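Local coordinates for polysialic acid O-acetyltransferase (Escherichia coli, PDB 3JQY), which transfers acetyl groups from acetyl-CoA to the O7 and O9 hydroxyls of capsular polysialic acid in long polymers, working as a trimeric left-handed beta-helix enzyme, at residues Asp34-Gly39 with Lys54-Gly59; Ser38-Val43 with Asn60-Ile65; Ile129-Met134 with Ile166-Trp171. All blocks are in the same frame, centred on the assembly; numbering follows the deposited sequence.

Overall arrangement
All three contacts join successive coils of one left-handed beta-helix by parallel backbone pairing, at two levels along its axis. Interactions 1 and 2 lie near the N-terminal end, with centres 8 Å apart; they share Ser38 and Gly39 and hold the same two coils together on two adjoining walls; the turn after strand 31-35 leads into strand 41-44. Interaction 3 lies further along, its centre 29 Å from that of interaction 1 and 26 Å from that of interaction 2. Trp171 there packs on His147 and Asp145 of a neighbouring subunit, acetyl-CoA residues inferred by similarity, and its side chain is about 11 Å from that of Lys215 in its own chain.

Interaction 1: residues Asp34-Gly39 with Lys54-Gly59; sequences DDNGSG and KVQFNG
Asp34 and Asp35 pair in parallel with Gln56 and Phe57, and the tightly packed part of the contact is this short run of backbone. Asp34 N donates to Val55 O at 2.9 Å, Phe57 N to Asp34 O at 2.8 Å, and Asn36 N to Phe57 O at 2.9 Å; N-H...O angles of 163° or more show nearly straight bonds. On the inner face, the carboxylate of Asp35 passes obliquely by the buried Phe57, OD1 coming within 3.6 Å of Phe57 CB. The same OD1 accepts from Gly37 N at 2.9 Å, an Asx turn that bends the chain out of the strand.

The other face is polar and more open to solvent. There Asp34 and Gln56 run side by side, and Gln56 NE2 gives a short, bent bond of 2.6 Å to Asp34 OD2, approaching from the anti side and 35° out of the carboxylate plane. Gln56 OE1, a second acceptor, lies 3.0 Å from the same Asp34 OD2. The bend of Gln56 at chi2 (78°) carries its amide back to this partner, and NE2 also makes a weak bond to Asn58 OD1.

Strand 53-58 lies between strand 31-35 and strand 71-80 in the parallel sheet, and the Phe57 ring meets that of Phe79 on the next coil.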
ATOM      1  N   ASP B  34       3.744  28.382 -13.096  1.00 18.68           N
ATOM      2  CA  ASP B  34       4.823  28.309 -14.068  1.00 20.50           C
ATOM      3  C   ASP B  34       4.252  27.936 -15.429  1.00 23.89           C
ATOM      4  O   ASP B  34       3.589  26.913 -15.577  1.00 20.71           O
ATOM      5  CB  ASP B  34       5.869  27.288 -13.635  1.00 23.68           C
ATOM      6  CG  ASP B  34       7.076  27.284 -14.543  1.00 38.19           C
ATOM      7  OD1 ASP B  34       7.568  28.384 -14.877  1.00 48.69           O
ATOM      8  OD2 ASP B  34       7.528  26.185 -14.926  1.00 46.42           O
ATOM      9  N   ASP B  35       4.517  28.765 -16.428  1.00 22.89           N
ATOM     10  CA  ASP B  35       3.891  28.591 -17.733  1.00 24.41           C
ATOM     11  C   ASP B  35       4.945  28.537 -18.832  1.00 28.47           C
ATOM     12  O   ASP B  35       5.635  29.524 -19.087  1.00 30.68           O
ATOM     13  CB  ASP B  35       2.901  29.731 -17.974  1.00 24.21           C
ATOM     14  CG  ASP B  35       2.050  29.523 -19.215  1.00 17.39           C
ATOM     15  OD1 ASP B  35       2.387  28.643 -20.031  1.00 25.82           O
ATOM     16  OD2 ASP B  35       1.046  30.256 -19.369  1.00 27.97           O
ATOM     17  N   ASN B  36       5.076  27.375 -19.467  1.00 24.56           N
ATOM     18  CA  ASN B  36       6.054  27.185 -20.532  1.00 22.79           C
ATOM     19  C   ASN B  36       5.444  27.179 -21.931  1.00 23.14           C
ATOM     20  O   ASN B  36       6.146  26.938 -22.913  1.00 34.31           O
ATOM     21  CB  ASN B  36       6.829  25.884 -20.326  1.00 31.68           C
ATOM     22  CG  ASN B  36       7.580  25.854 -19.016  1.00 43.86           C
ATOM     23  OD1 ASN B  36       7.768  26.885 -18.365  1.00 40.32           O
ATOM     24  ND2 ASN B  36       8.018  24.664 -18.622  1.00 36.05           N
ATOM     25  N   GLY B  37       4.144  27.447 -22.020  1.00 23.05           N
ATOM     26  CA  GLY B  37       3.441  27.389 -23.290  1.00 19.48           C
ATOM     27  C   GLY B  37       2.665  28.658 -23.597  1.00 20.54           C
ATOM     28  O   GLY B  37       2.803  29.666 -22.906  1.00 23.84           O
ATOM     29  N   SER B  38       1.845  28.608 -24.643  1.00 18.58           N
ATOM     30  CA  SER B  38       1.038  29.756 -25.041  1.00 19.37           C
ATOM     31  C   SER B  38      -0.455  29.476 -24.891  1.00 19.19           C
ATOM     32  O   SER B  38      -0.894  28.325 -24.931  1.00 17.88           O
ATOM     33  CB  SER B  38       1.340  30.130 -26.494  1.00 26.21           C
ATOM     34  OG  SER B  38       0.988  29.069 -27.360  1.00 31.66           O
ATOM     35  N   GLY B  39      -1.226  30.542 -24.712  1.00 17.79           N
ATOM     36  CA  GLY B  39      -2.674  30.455 -24.709  1.00 15.79           C
ATOM     37  C   GLY B  39      -3.269  29.858 -23.449  1.00 12.60           C
ATOM     38  O   GLY B  39      -4.477  29.648 -23.382  1.00 16.88           O
ATOM     39  N   LYS B  54       0.451  24.633  -6.580  1.00 14.73           N
ATOM     40  CA  LYS B  54       1.240  24.887  -7.778  1.00 18.99           C
ATOM     41  C   LYS B  54       0.496  24.503  -9.054  1.00 16.45           C
ATOM     42  O   LYS B  54      -0.203  23.496  -9.095  1.00 17.90           O
ATOM     43  CB  LYS B  54       2.560  24.116  -7.696  1.00 21.95           C
ATOM     44  CG  LYS B  54       3.464  24.568  -6.552  1.00 27.50           C
ATOM     45  CD  LYS B  54       4.264  23.408  -5.957  1.00 43.79           C
ATOM     46  CE  LYS B  54       5.067  22.665  -7.015  1.00 43.10           C
ATOM     47  NZ  LYS B  54       5.951  23.576  -7.794  1.00 54.93           N
ATOM     48  N   VAL B  55       0.644  25.325 -10.089  1.00 20.38           N
ATOM     49  CA  VAL B  55       0.171  24.966 -11.416  1.00 18.41           C
ATOM     50  C   VAL B  55       1.340  25.082 -12.390  1.00 19.47           C
ATOM     51  O   VAL B  55       2.099  26.057 -12.367  1.00 17.97           O
ATOM     52  CB  VAL B  55      -1.027  25.824 -11.870  1.00 18.95           C
ATOM     53  CG1 VAL B  55      -0.668  27.292 -11.864  1.00 25.42           C
ATOM     54  CG2 VAL B  55      -1.497  25.399 -13.262  1.00 17.83           C
ATOM     55  N   GLN B  56       1.499  24.053 -13.210  1.00 14.95           N
ATOM     56  CA  GLN B  56       2.581  23.972 -14.172  1.00 16.18           C
ATOM     57  C   GLN B  56       1.976  23.707 -15.540  1.00 14.51           C
ATOM     58  O   GLN B  56       1.342  22.680 -15.748  1.00 15.48           O
ATOM     59  CB  GLN B  56       3.534  22.835 -13.792  1.00 17.51           C
ATOM     60  CG  GLN B  56       4.653  22.588 -14.786  1.00 24.45           C
ATOM     61  CD  GLN B  56       5.772  23.592 -14.658  1.00 30.78           C
ATOM     62  OE1 GLN B  56       6.306  23.806 -13.567  1.00 35.12           O
ATOM     63  NE2 GLN B  56       6.143  24.212 -15.774  1.00 27.27           N
ATOM     64  N   PHE B  57       2.164  24.636 -16.470  1.00 13.02           N
ATOM     65  CA  PHE B  57       1.695  24.455 -17.839  1.00 14.26           C
ATOM     66  C   PHE B  57       2.877  24.054 -18.713  1.00 19.26           C
ATOM     67  O   PHE B  57       3.733  24.887 -19.016  1.00 19.38           O
ATOM     68  CB  PHE B  57       1.107  25.761 -18.395  1.00 13.48           C
ATOM     69  CG  PHE B  57      -0.175  26.216 -17.725  1.00 15.76           C
ATOM     70  CD1 PHE B  57      -1.383  25.600 -18.016  1.00 13.21           C
ATOM     71  CD2 PHE B  57      -0.172  27.290 -16.851  1.00 19.34           C
ATOM     72  CE1 PHE B  57      -2.558  26.025 -17.429  1.00 14.66           C
ATOM     73  CE2 PHE B  57      -1.346  27.726 -16.258  1.00 17.87           C
ATOM     74  CZ  PHE B  57      -2.543  27.094 -16.549  1.00 16.30           C
ATOM     75  N   ASN B  58       2.931  22.784 -19.101  1.00 14.66           N
ATOM     76  CA  ASN B  58       3.957  22.302 -20.026  1.00 17.28           C
ATOM     77  C   ASN B  58       3.323  22.003 -21.381  1.00 21.61           C
ATOM     78  O   ASN B  58       3.429  20.888 -21.897  1.00 26.60           O
ATOM     79  CB  ASN B  58       4.624  21.027 -19.503  1.00 16.19           C
ATOM     80  CG  ASN B  58       5.538  21.272 -18.315  1.00 16.82           C
ATOM     81  OD1 ASN B  58       6.064  22.365 -18.132  1.00 20.88           O
ATOM     82  ND2 ASN B  58       5.730  20.240 -17.501  1.00 20.92           N
ATOM     83  N   GLY B  59       2.659  23.002 -21.943  1.00 18.17           N
ATOM     84  CA  GLY B  59       1.942  22.850 -23.195  1.00 16.18           C
ATOM     85  C   GLY B  59       1.107  24.086 -23.472  1.00 13.13           C
ATOM     86  O   GLY B  59       1.209  25.077 -22.761  1.00 17.01           O
TER

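Interaction 2: residues Ser38-Val43 with Asn60-Ile65; sequences SGNVFV and NNNKLI
Two adjacent coils of the left-handed beta-helix pair here through a turn and the strand that follows it. Strands 41-43 and 63-65 run parallel, their axes 4.8 Å apart and only 3° from alignment. Leu64 takes part in two nearly straight bonds: its N donates to Val41 O at 2.9 Å, and its O accepts from Val43 N at 2.8 Å. At the turn, Asn61 N donates to Ser38 O, while Ser38 N donates to Asn60 OD1 at 2.8 Å, the donor tilted 34° from the side-chain carbonyl plane. With chi1 at -49°, Asn60 holds its CG beside its own backbone N and presents OD1 to the preceding coil. An alanine here removes that acceptor and is likely to leave Ser38 N without its mate and the turn freer to shift.

One water donates to both Gly39 O and Asn62 O, bridging the coils. Phe42 and Leu64 lie side by side on the inner face; Leu64 CD2 approaches Phe42 CE1 to 3.4 Å, while Leu64 O meets the ring at its edge. Val41, Val43, Lys63 and Ile65 occupy the other face. Phe79 and Val86 pack against Leu64 from the next coil. In-register parallel pairing, with like positions stacked coil upon coil, is characteristic of the beta-helix of hexapeptide-repeat transferases.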
ATOM      1  N   SER B  38       1.845  28.608 -24.643  1.00 18.58           N
ATOM      2  CA  SER B  38       1.038  29.756 -25.041  1.00 19.37           C
ATOM      3  C   SER B  38      -0.455  29.476 -24.891  1.00 19.19           C
ATOM      4  O   SER B  38      -0.894  28.325 -24.931  1.00 17.88           O
ATOM      5  CB  SER B  38       1.340  30.130 -26.494  1.00 26.21           C
ATOM      6  OG  SER B  38       0.988  29.069 -27.360  1.00 31.66           O
ATOM      7  N   GLY B  39      -1.226  30.542 -24.712  1.00 17.79           N
ATOM      8  CA  GLY B  39      -2.674  30.455 -24.709  1.00 15.79           C
ATOM      9  C   GLY B  39      -3.269  29.858 -23.449  1.00 12.60           C
ATOM     10  O   GLY B  39      -4.477  29.648 -23.382  1.00 16.88           O
ATOM     11  N   ASN B  40      -2.431  29.583 -22.454  1.00 14.34           N
ATOM     12  CA  ASN B  40      -2.901  28.958 -21.214  1.00 14.35           C
ATOM     13  C   ASN B  40      -3.699  29.909 -20.331  1.00 16.61           C
ATOM     14  O   ASN B  40      -3.424  31.108 -20.293  1.00 15.34           O
ATOM     15  CB  ASN B  40      -1.717  28.388 -20.434  1.00 14.23           C
ATOM     16  CG  ASN B  40      -0.994  27.300 -21.197  1.00 15.29           C
ATOM     17  OD1 ASN B  40       0.232  27.331 -21.332  1.00 18.44           O
ATOM     18  ND2 ASN B  40      -1.747  26.338 -21.710  1.00 13.27           N
ATOM     19  N   VAL B  41      -4.681  29.366 -19.608  1.00 13.67           N
ATOM     20  CA  VAL B  41      -5.540  30.175 -18.759  1.00 13.11           C
ATOM     21  C   VAL B  41      -5.730  29.546 -17.384  1.00 14.47           C
ATOM     22  O   VAL B  41      -6.028  28.365 -17.276  1.00 15.00           O
ATOM     23  CB  VAL B  41      -6.919  30.375 -19.412  1.00 18.14           C
ATOM     24  CG1 VAL B  41      -7.861  31.068 -18.460  1.00 18.46           C
ATOM     25  CG2 VAL B  41      -6.773  31.167 -20.712  1.00 14.78           C
ATOM     26  N   PHE B  42      -5.544  30.348 -16.342  1.00 12.19           N
ATOM     27  CA  PHE B  42      -5.809  29.927 -14.976  1.00 14.74           C
ATOM     28  C   PHE B  42      -6.825  30.909 -14.414  1.00 15.62           C
ATOM     29  O   PHE B  42      -6.542  32.105 -14.308  1.00 18.12           O
ATOM     30  CB  PHE B  42      -4.503  29.941 -14.171  1.00 12.44           C
ATOM     31  CG  PHE B  42      -4.665  29.631 -12.703  1.00 13.30           C
ATOM     32  CD1 PHE B  42      -5.673  28.792 -12.252  1.00 13.73           C
ATOM     33  CD2 PHE B  42      -3.788  30.166 -11.774  1.00 18.02           C
ATOM     34  CE1 PHE B  42      -5.801  28.500 -10.901  1.00 15.74           C
ATOM     35  CE2 PHE B  42      -3.918  29.884 -10.423  1.00 18.43           C
ATOM     36  CZ  PHE B  42      -4.918  29.043  -9.990  1.00 16.83           C
ATOM     37  N   VAL B  43      -8.020  30.416 -14.103  1.00 12.17           N
ATOM     38  CA  VAL B  43      -9.056  31.240 -13.492  1.00 13.67           C
ATOM     39  C   VAL B  43      -9.285  30.728 -12.080  1.00 16.64           C
ATOM     40  O   VAL B  43      -9.652  29.568 -11.891  1.00 16.07           O
ATOM     41  CB  VAL B  43     -10.376  31.173 -14.276  1.00 19.55           C
ATOM     42  CG1 VAL B  43     -11.438  32.029 -13.600  1.00 26.31           C
ATOM     43  CG2 VAL B  43     -10.160  31.618 -15.717  1.00 22.10           C
ATOM     44  N   ASN B  60       0.271  24.013 -24.501  1.00 14.66           N
ATOM     45  CA  ASN B  60      -0.495  25.169 -24.953  1.00 15.00           C
ATOM     46  C   ASN B  60      -2.002  24.995 -24.825  1.00 12.61           C
ATOM     47  O   ASN B  60      -2.516  23.875 -24.848  1.00 14.66           O
ATOM     48  CB  ASN B  60      -0.159  25.456 -26.419  1.00 23.58           C
ATOM     49  CG  ASN B  60       1.333  25.502 -26.676  1.00 24.11           C
ATOM     50  OD1 ASN B  60       2.093  26.060 -25.887  1.00 19.96           O
ATOM     51  ND2 ASN B  60       1.761  24.917 -27.793  1.00 25.54           N
ATOM     52  N   ASN B  61      -2.707  26.118 -24.713  1.00 13.59           N
ATOM     53  CA  ASN B  61      -4.164  26.131 -24.780  1.00 17.03           C
ATOM     54  C   ASN B  61      -4.815  25.245 -23.733  1.00 13.22           C
ATOM     55  O   ASN B  61      -5.820  24.584 -24.005  1.00 14.81           O
ATOM     56  CB  ASN B  61      -4.635  25.741 -26.180  1.00 17.57           C
ATOM     57  CG  ASN B  61      -4.104  26.681 -27.243  1.00 21.40           C
ATOM     58  OD1 ASN B  61      -3.759  26.260 -28.346  1.00 34.29           O
ATOM     59  ND2 ASN B  61      -4.017  27.961 -26.904  1.00 20.04           N
ATOM     60  N   ASN B  62      -4.229  25.235 -22.541  1.00 13.04           N
ATOM     61  CA  ASN B  62      -4.802  24.518 -21.404  1.00 16.13           C
ATOM     62  C   ASN B  62      -5.634  25.462 -20.559  1.00 12.40           C
ATOM     63  O   ASN B  62      -5.456  26.674 -20.620  1.00 13.55           O
ATOM     64  CB  ASN B  62      -3.686  23.938 -20.541  1.00 12.08           C
ATOM     65  CG  ASN B  62      -2.802  22.982 -21.308  1.00 13.38           C
ATOM     66  OD1 ASN B  62      -1.647  23.285 -21.609  1.00 19.24           O
ATOM     67  ND2 ASN B  62      -3.340  21.823 -21.633  1.00  9.27           N
ATOM     68  N   LYS B  63      -6.542  24.908 -19.766  1.00 11.03           N
ATOM     69  CA  LYS B  63      -7.326  25.723 -18.848  1.00 10.98           C
ATOM     70  C   LYS B  63      -7.500  25.061 -17.488  1.00 12.26           C
ATOM     71  O   LYS B  63      -7.887  23.893 -17.398  1.00 12.98           O
ATOM     72  CB  LYS B  63      -8.691  26.066 -19.443  1.00 12.04           C
ATOM     73  CG  LYS B  63      -9.428  27.173 -18.669  1.00 17.22           C
ATOM     74  CD  LYS B  63     -10.698  27.617 -19.389  1.00 21.39           C
ATOM     75  CE  LYS B  63     -11.393  28.752 -18.650  1.00 22.93           C
ATOM     76  NZ  LYS B  63     -12.641  29.173 -19.347  1.00 28.21           N
ATOM     77  N   LEU B  64      -7.195  25.821 -16.440  1.00 11.23           N
ATOM     78  CA  LEU B  64      -7.474  25.421 -15.063  1.00 10.19           C
ATOM     79  C   LEU B  64      -8.479  26.400 -14.476  1.00 10.53           C
ATOM     80  O   LEU B  64      -8.248  27.611 -14.488  1.00 14.15           O
ATOM     81  CB  LEU B  64      -6.200  25.434 -14.223  1.00 10.75           C
ATOM     82  CG  LEU B  64      -6.377  25.267 -12.709  1.00  9.11           C
ATOM     83  CD1 LEU B  64      -7.047  23.942 -12.395  1.00 13.48           C
ATOM     84  CD2 LEU B  64      -5.045  25.385 -11.981  1.00 13.23           C
ATOM     85  N   ILE B  65      -9.586  25.866 -13.973  1.00  9.20           N
ATOM     86  CA  ILE B  65     -10.618  26.663 -13.321  1.00  9.80           C
ATOM     87  C   ILE B  65     -10.812  26.141 -11.907  1.00 11.40           C
ATOM     88  O   ILE B  65     -11.107  24.959 -11.712  1.00 12.93           O
ATOM     89  CB  ILE B  65     -11.975  26.511 -14.028  1.00 11.82           C
ATOM     90  CG1 ILE B  65     -11.909  27.047 -15.454  1.00 16.43           C
ATOM     91  CG2 ILE B  65     -13.085  27.213 -13.219  1.00 15.67           C
ATOM     92  CD1 ILE B  65     -13.074  26.595 -16.307  1.00 24.18           C
TER
HETATM   93  O   HOH W   1      -1.531  29.020 -28.173  1.00 25.13           O
HETATM   94  O   HOH W   2      -6.679  28.127 -22.838  1.00 26.78           O

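Interaction 3: residues Ile129-Met134 with Ile166-Trp171; sequences IGHDCM and ISSYVW
Met134 is extended through its first two torsions, then bends at chi3 (68°), which folds CE over the indole of Trp171. This contact stacks two successive corners of the left-handed beta-helix, each leading from one strand wall to the next, with parallel bridges at the ends: Ile129 with Ile166, and Met134 with Trp171.

Between the bridges the chains are joined by both backbone and side-chain atoms. Gly130 N donates to Ile166 O at 2.8 Å, but the N-H...O angle of 131° marks a bent bond. Ser168 OG accepts from His131 N at 3.0 Å, and Tyr169 N returns a bond to His131 O at 2.8 Å. Gly130 comes close to Ser168, their CA atoms 3.8 Å apart, and a CB on Gly130 would collide with the chain around Ser167 and Ser168.

Inside the corner, Cys133 SG accepts from Val170 N at 3.4 Å, a nearly straight bond of a length usual for sulfur. The same sulfur packs against Val170 CB and comes within 3.1 Å of Ser167 O, a buried oxygen that has no hydrogen-bond partner in the model. Ile129 lies beside Ile166 on the interior face, in one of the two conformers of Ile166, and touches Leu141.

The polar ends turn to other partners: His131 ND1 bonds to Arg110 N, Asp132 forms a salt bridge with Arg111 and a hydrogen bond with Tyr238, and Tyr169 OH reaches Trp220 O. His147 of a second subunit meets the Trp171 ring edge-to-face and belongs to the acetyl-CoA site inferred by similarity. Within the Met-aromatic pair of the two coils, Met134 CE makes a CH-pi contact over the ring face, 3.4 Å from the centroid of the five-membered ring of Trp171 and only 3° off the ring normal.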
ATOM      1  N   ILE B 129     -15.024  13.274 -10.992  1.00 11.61           N
ATOM      2  CA  ILE B 129     -15.570  12.944  -9.677  1.00 11.06           C
ATOM      3  C   ILE B 129     -16.804  13.801  -9.465  1.00 11.40           C
ATOM      4  O   ILE B 129     -16.764  15.008  -9.670  1.00 14.04           O
ATOM      5  CB  ILE B 129     -14.559  13.223  -8.538  1.00 12.65           C
ATOM      6  CG1 ILE B 129     -13.251  12.463  -8.794  1.00 15.53           C
ATOM      7  CG2 ILE B 129     -15.155  12.837  -7.184  1.00 13.40           C
ATOM      8  CD1 ILE B 129     -12.270  12.535  -7.649  1.00 15.40           C
ATOM      9  N   GLY B 130     -17.899  13.171  -9.056  1.00 12.50           N
ATOM     10  CA  GLY B 130     -19.168  13.862  -8.891  1.00 11.62           C
ATOM     11  C   GLY B 130     -19.212  14.766  -7.680  1.00 13.18           C
ATOM     12  O   GLY B 130     -18.207  14.970  -6.996  1.00 12.80           O
ATOM     13  N   HIS B 131     -20.390  15.310  -7.411  1.00 12.31           N
ATOM     14  CA  HIS B 131     -20.575  16.152  -6.240  1.00 12.16           C
ATOM     15  C   HIS B 131     -20.693  15.288  -5.000  1.00 11.28           C
ATOM     16  O   HIS B 131     -21.035  14.108  -5.085  1.00 12.78           O
ATOM     17  CB  HIS B 131     -21.846  16.995  -6.384  1.00 12.48           C
ATOM     18  CG  HIS B 131     -21.989  17.655  -7.718  1.00 17.17           C
ATOM     19  ND1 HIS B 131     -21.160  18.673  -8.138  1.00 16.91           N
ATOM     20  CD2 HIS B 131     -22.878  17.457  -8.722  1.00 23.88           C
ATOM     21  CE1 HIS B 131     -21.523  19.065  -9.346  1.00 25.54           C
ATOM     22  NE2 HIS B 131     -22.562  18.342  -9.724  1.00 22.81           N
ATOM     23  N   ASP B 132     -20.402  15.881  -3.847  1.00 12.95           N
ATOM     24  CA  ASP B 132     -20.654  15.252  -2.551  1.00 14.85           C
ATOM     25  C   ASP B 132     -19.929  13.928  -2.337  1.00 14.63           C
ATOM     26  O   ASP B 132     -20.419  13.060  -1.608  1.00 13.23           O
ATOM     27  CB  ASP B 132     -22.157  15.048  -2.339  1.00 12.05           C
ATOM     28  CG  ASP B 132     -22.921  16.346  -2.346  1.00 17.53           C
ATOM     29  OD1 ASP B 132     -22.559  17.251  -1.559  1.00 18.24           O
ATOM     30  OD2 ASP B 132     -23.886  16.457  -3.134  1.00 17.08           O
ATOM     31  N   CYS B 133     -18.758  13.773  -2.944  1.00 12.68           N
ATOM     32  CA  CYS B 133     -17.956  12.574  -2.697  1.00  8.43           C
ATOM     33  C   CYS B 133     -17.034  12.729  -1.489  1.00 11.35           C
ATOM     34  O   CYS B 133     -16.651  13.842  -1.113  1.00 11.04           O
ATOM     35  CB  CYS B 133     -17.138  12.180  -3.933  1.00 10.22           C
ATOM     36  SG  CYS B 133     -18.140  11.546  -5.303  1.00 12.15           S
ATOM     37  N   MET B 134     -16.702  11.597  -0.877  1.00 10.01           N
ATOM     38  CA  MET B 134     -15.724  11.554   0.198  1.00 10.43           C
ATOM     39  C   MET B 134     -14.587  10.655  -0.261  1.00 11.27           C
ATOM     40  O   MET B 134     -14.724   9.432  -0.289  1.00 11.26           O
ATOM     41  CB  MET B 134     -16.353  11.011   1.487  1.00 12.50           C
ATOM     42  CG  MET B 134     -15.393  10.986   2.683  1.00 13.28           C
ATOM     43  SD  MET B 134     -16.253  10.696   4.250  1.00 16.37           S
ATOM     44  CE  MET B 134     -16.788   8.998   4.035  1.00 16.55           C
ATOM     45  N   ILE B 166     -16.353   8.685 -11.438  1.00  9.05           N
ATOM     46  CA  ILE B 166     -16.898   8.483 -10.105  0.54 11.58           C
ATOM     47  C   ILE B 166     -18.160   9.328  -9.967  1.00 12.55           C
ATOM     48  O   ILE B 166     -18.109  10.548 -10.048  1.00 13.86           O
ATOM     49  CB  ILE B 166     -15.868   8.853  -9.021  0.54 11.68           C
ATOM     50  CG1 ILE B 166     -14.572   8.066  -9.244  0.54 15.56           C
ATOM     51  CG2 ILE B 166     -16.444   8.611  -7.624  0.54 11.71           C
ATOM     52  CD1 ILE B 166     -13.438   8.478  -8.348  0.54 13.18           C
ATOM     53  N   SER B 167     -19.299   8.665  -9.790  1.00 10.95           N
ATOM     54  CA  SER B 167     -20.571   9.374  -9.694  1.00 16.48           C
ATOM     55  C   SER B 167     -20.649  10.231  -8.437  1.00 12.73           C
ATOM     56  O   SER B 167     -19.796  10.144  -7.557  1.00 13.64           O
ATOM     57  CB  SER B 167     -21.742   8.391  -9.725  1.00 14.41           C
ATOM     58  OG  SER B 167     -21.831   7.752 -10.988  1.00 17.25           O
ATOM     59  N   SER B 168     -21.694  11.045  -8.350  1.00 12.02           N
ATOM     60  CA  SER B 168     -21.921  11.828  -7.146  1.00 10.58           C
ATOM     61  C   SER B 168     -22.175  10.916  -5.956  1.00 12.42           C
ATOM     62  O   SER B 168     -22.727   9.824  -6.094  1.00 13.86           O
ATOM     63  CB  SER B 168     -23.102  12.787  -7.340  1.00 14.12           C
ATOM     64  OG  SER B 168     -22.786  13.777  -8.307  1.00 14.15           O
ATOM     65  N   TYR B 169     -21.760  11.383  -4.786  1.00 11.24           N
ATOM     66  CA  TYR B 169     -22.044  10.716  -3.518  1.00 12.20           C
ATOM     67  C   TYR B 169     -21.433   9.312  -3.445  1.00 11.09           C
ATOM     68  O   TYR B 169     -22.109   8.331  -3.126  1.00 12.86           O
ATOM     69  CB  TYR B 169     -23.553  10.700  -3.212  1.00 12.69           C
ATOM     70  CG  TYR B 169     -23.828  10.564  -1.731  1.00 13.43           C
ATOM     71  CD1 TYR B 169     -23.414  11.547  -0.849  1.00 12.16           C
ATOM     72  CD2 TYR B 169     -24.469   9.441  -1.214  1.00 12.87           C
ATOM     73  CE1 TYR B 169     -23.634  11.437   0.513  1.00 14.06           C
ATOM     74  CE2 TYR B 169     -24.707   9.322   0.166  1.00 12.45           C
ATOM     75  CZ  TYR B 169     -24.282  10.327   1.016  1.00 11.99           C
ATOM     76  OH  TYR B 169     -24.492  10.236   2.377  1.00 14.17           O
ATOM     77  N   VAL B 170     -20.140   9.244  -3.738  1.00  8.15           N
ATOM     78  CA  VAL B 170     -19.366   8.020  -3.580  1.00  7.29           C
ATOM     79  C   VAL B 170     -18.322   8.192  -2.483  1.00 11.27           C
ATOM     80  O   VAL B 170     -17.694   9.242  -2.374  1.00 10.16           O
ATOM     81  CB  VAL B 170     -18.678   7.620  -4.903  1.00  8.91           C
ATOM     82  CG1 VAL B 170     -17.673   6.498  -4.676  1.00 11.15           C
ATOM     83  CG2 VAL B 170     -19.734   7.196  -5.918  1.00 11.09           C
ATOM     84  N   TRP B 171     -18.153   7.152  -1.670  1.00  8.93           N
ATOM     85  CA  TRP B 171     -17.115   7.121  -0.646  1.00 10.94           C
ATOM     86  C   TRP B 171     -15.998   6.210  -1.139  1.00 11.25           C
ATOM     87  O   TRP B 171     -16.198   4.995  -1.287  1.00 10.24           O
ATOM     88  CB  TRP B 171     -17.700   6.615   0.676  1.00 12.27           C
ATOM     89  CG  TRP B 171     -16.684   6.315   1.765  1.00 10.78           C
ATOM     90  CD1 TRP B 171     -15.384   6.716   1.815  1.00 10.57           C
ATOM     91  CD2 TRP B 171     -16.921   5.572   2.970  1.00 11.45           C
ATOM     92  NE1 TRP B 171     -14.784   6.258   2.972  1.00 12.72           N
ATOM     93  CE2 TRP B 171     -15.712   5.557   3.700  1.00 11.76           C
ATOM     94  CE3 TRP B 171     -18.037   4.915   3.498  1.00 13.98           C
ATOM     95  CZ2 TRP B 171     -15.587   4.898   4.923  1.00 16.54           C
ATOM     96  CZ3 TRP B 171     -17.913   4.271   4.720  1.00 12.84           C
ATOM     97  CH2 TRP B 171     -16.697   4.266   5.416  1.00 15.24           C
TER